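Side-chain contact in ORC1-type DNA replication protein 2 (Aeropyrum pernix, PDB 1W5T), which binds DNA and ATP and takes part in regulating DNA replication, pairing an AAA+ ATPase domain with a winged-helix domain: residues A[29-34]-A[66-71]. Numbering follows the deposited sequence.
With MG (magnesium ion), chain E; ANP (phosphoaminophosphonic acid-adenylate ester), chain D.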
loop_
_atom_site.group_PDB
_atom_site.type_symbol
_atom_site.label_atom_id
_atom_site.label_comp_id
_atom_site.label_asym_id
_atom_site.label_seq_id
_atom_site.Cartn_x
_atom_site.Cartn_y
_atom_site.Cartn_z
ATOM N N GLY A 29 -10.782 -2.605 14.158
ATOM C CA GLY A 29 -12.010 -3.153 13.627
ATOM C C GLY A 29 -11.854 -3.800 12.273
ATOM O O GLY A 29 -12.403 -4.891 12.054
ATOM N N GLU A 30 -11.102 -3.168 11.371
ATOM C CA GLU A 30 -10.872 -3.768 10.079
ATOM C C GLU A 30 -10.116 -5.074 10.189
ATOM O O GLU A 30 -10.416 -5.997 9.461
ATOM C CB GLU A 30 -10.227 -2.820 9.051
ATOM C CG GLU A 30 -9.665 -1.511 9.573
ATOM C CD GLU A 30 -10.717 -0.534 10.099
ATOM O OE1 GLU A 30 -11.357 0.165 9.284
ATOM O OE2 GLU A 30 -10.863 -0.450 11.337
ATOM N N ALA A 31 -9.178 -5.157 11.132
ATOM C CA ALA A 31 -8.436 -6.392 11.372
ATOM C C ALA A 31 -9.323 -7.486 11.931
ATOM O O ALA A 31 -9.155 -8.641 11.576
ATOM C CB ALA A 31 -7.254 -6.157 12.312
ATOM N N GLU A 32 -10.260 -7.123 12.800
ATOM C CA GLU A 32 -11.216 -8.099 13.340
ATOM C C GLU A 32 -12.166 -8.655 12.307
ATOM O O GLU A 32 -12.472 -9.843 12.343
ATOM C CB GLU A 32 -12.058 -7.481 14.407
ATOM C CG GLU A 32 -11.236 -6.692 15.374
ATOM C CD GLU A 32 -10.985 -7.417 16.662
ATOM O OE1 GLU A 32 -10.368 -8.518 16.607
ATOM O OE2 GLU A 32 -11.373 -6.849 17.721
ATOM N N ALA A 33 -12.612 -7.787 11.398
ATOM C CA ALA A 33 -13.568 -8.140 10.365
ATOM C C ALA A 33 -12.958 -9.120 9.410
ATOM O O ALA A 33 -13.612 -10.092 9.056
ATOM C CB ALA A 33 -14.059 -6.889 9.590
ATOM N N LEU A 34 -11.709 -8.849 9.010
ATOM C CA LEU A 34 -10.941 -9.708 8.133
ATOM C C LEU A 34 -10.644 -11.024 8.812
ATOM O O LEU A 34 -10.757 -12.075 8.206
ATOM C CB LEU A 34 -9.613 -9.060 7.782
ATOM C CG LEU A 34 -9.493 -8.272 6.499
ATOM C CD1 LEU A 34 -8.027 -7.859 6.377
ATOM C CD2 LEU A 34 -9.912 -9.089 5.319
ATOM N N THR A 66 0.473 -3.451 4.548
ATOM C CA THR A 66 1.266 -4.599 4.949
ATOM C C THR A 66 1.035 -4.977 6.406
ATOM O O THR A 66 0.813 -6.133 6.713
ATOM C CB THR A 66 2.762 -4.336 4.633
ATOM O OG1 THR A 66 2.898 -4.123 3.227
ATOM C CG2 THR A 66 3.601 -5.569 4.878
ATOM N N THR A 67 1.089 -3.986 7.286
ATOM C CA THR A 67 0.846 -4.172 8.719
ATOM C C THR A 67 -0.516 -4.778 9.028
ATOM O O THR A 67 -0.601 -5.676 9.817
ATOM C CB THR A 67 0.988 -2.820 9.449
ATOM O OG1 THR A 67 2.349 -2.418 9.374
ATOM C CG2 THR A 67 0.719 -2.980 10.989
ATOM N N LEU A 68 -1.576 -4.249 8.438
ATOM C CA LEU A 68 -2.906 -4.834 8.622
ATOM C C LEU A 68 -2.926 -6.286 8.190
ATOM O O LEU A 68 -3.508 -7.126 8.868
ATOM C CB LEU A 68 -3.964 -4.082 7.804
ATOM C CG LEU A 68 -5.422 -4.564 7.994
ATOM C CD1 LEU A 68 -5.833 -4.603 9.487
ATOM C CD2 LEU A 68 -6.410 -3.719 7.137
ATOM N N ALA A 69 -2.314 -6.588 7.049
ATOM C CA ALA A 69 -2.407 -7.936 6.517
ATOM C C ALA A 69 -1.668 -8.894 7.455
ATOM O O ALA A 69 -2.186 -9.954 7.781
ATOM C CB ALA A 69 -1.839 -7.998 5.076
ATOM N N LYS A 70 -0.474 -8.505 7.915
ATOM C CA LYS A 70 0.285 -9.410 8.755
ATOM C C LYS A 70 -0.319 -9.506 10.115
ATOM O O LYS A 70 -0.380 -10.586 10.672
ATOM C CB LYS A 70 1.734 -9.019 8.894
ATOM C CG LYS A 70 2.549 -9.225 7.689
ATOM C CD LYS A 70 3.905 -8.584 7.923
ATOM C CE LYS A 70 4.957 -9.251 7.063
ATOM N NZ LYS A 70 6.127 -8.357 7.019
ATOM N N PHE A 71 -0.800 -8.397 10.654
ATOM C CA PHE A 71 -1.427 -8.477 11.955
ATOM C C PHE A 71 -2.640 -9.407 11.924
ATOM O O PHE A 71 -2.831 -10.165 12.854
ATOM C CB PHE A 71 -1.798 -7.087 12.483
ATOM C CG PHE A 71 -2.437 -7.110 13.842
ATOM C CD1 PHE A 71 -1.656 -7.093 14.985
ATOM C CD2 PHE A 71 -3.844 -7.094 13.981
ATOM C CE1 PHE A 71 -2.256 -7.106 16.261
ATOM C CE2 PHE A 71 -4.452 -7.064 15.250
ATOM C CZ PHE A 71 -3.657 -7.111 16.392
HETATM MG MG MG E . 3.395 -2.299 1.960
HETATM P PG ANP D . 3.685 1.241 1.188
HETATM O O1G ANP D . 5.177 1.756 1.023
HETATM O O2G ANP D . 3.654 -0.301 0.798
HETATM O O3G ANP D . 2.639 2.065 0.323
HETATM P PB ANP D . 2.073 0.412 3.562
HETATM O O1B ANP D . 2.132 -1.140 3.266
HETATM O O2B ANP D . 0.690 0.958 3.095
HETATM N N3B ANP D . 3.361 1.302 2.874
HETATM P PA ANP D . 2.910 -0.193 6.247
HETATM O O1A ANP D . 1.958 -1.371 6.760
HETATM O O2A ANP D . 4.276 -0.815 5.739
HETATM O O3A ANP D . 2.177 0.741 5.151
HETATM O "O5'" ANP D . 3.104 0.891 7.427
HETATM C "C5'" ANP D . 4.003 2.007 7.524
HETATM C "C4'" ANP D . 4.476 2.047 8.979
HETATM O "O4'" ANP D . 3.408 2.449 9.846
HETATM C "C3'" ANP D . 4.887 0.675 9.509
HETATM O "O3'" ANP D . 5.919 0.861 10.436
HETATM C "C2'" ANP D . 3.661 0.156 10.251
HETATM O "O2'" ANP D . 3.901 -0.825 11.260
HETATM C "C1'" ANP D . 3.100 1.450 10.822
HETATM N N9 ANP D . 1.644 1.392 10.876
HETATM C C8 ANP D . 0.792 1.588 9.805
HETATM N N7 ANP D . -0.510 1.473 10.167
HETATM C C5 ANP D . -0.542 1.240 11.488
HETATM C C6 ANP D . -1.517 1.002 12.601
HETATM N N6 ANP D . -2.866 1.003 12.405
HETATM N N1 ANP D . -1.050 0.748 13.854
HETATM C C2 ANP D . 0.240 0.721 14.153
HETATM N N3 ANP D . 1.224 0.904 13.237
HETATM C C4 ANP D . 0.858 1.175 11.891
HETATM O O HOH W 1 2.127 -3.160 0.455
HETATM O O HOH W 2 4.913 -2.141 3.545
#
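A31 and L68 meet where helix 28-43 crosses helix 65-82, the axes of the short segments at -45°. The packing is purely apolar. With CG anti to the backbone N (chi1 -176°), the L68 side chain reaches across the gap and its CD1 branch lies 3.5 Å from A31 CB; with only a methyl at A31, the CA atoms of A31 and L68 lie 6.4 Å apart, the nearest pair of the two segments. F71, one turn on, brings its ring edge to the same methyl: A31 CB lies near the ring plane, 3.9 Å from F71 CD2. L24 touches A31, L68 and F71, while L68 also rests on I54 and L212 of the parallel sheet.

The polar chemistry belongs to the start of helix 65-82, the Walker A helix. T66 OG1 binds the magnesium ion at 2.3 Å, beside ANP O2G, ANP O1B and two waters, and D145 hydrogen-bonds this hydroxyl. T66 N donates to the beta-phosphate oxygen ANP O1B at 3.1 Å. The alpha-phosphate oxygen ANP O1A is gripped twice by T67, through its N and its OG1, each 2.8 Å away, the hydrogen bond from T67 N nearly straight at 165°.

Between these two segments there is no hydrogen bond: the face toward helix 28-43 is packed through apolar groups, while T66 and T67 hold phosphate and metal.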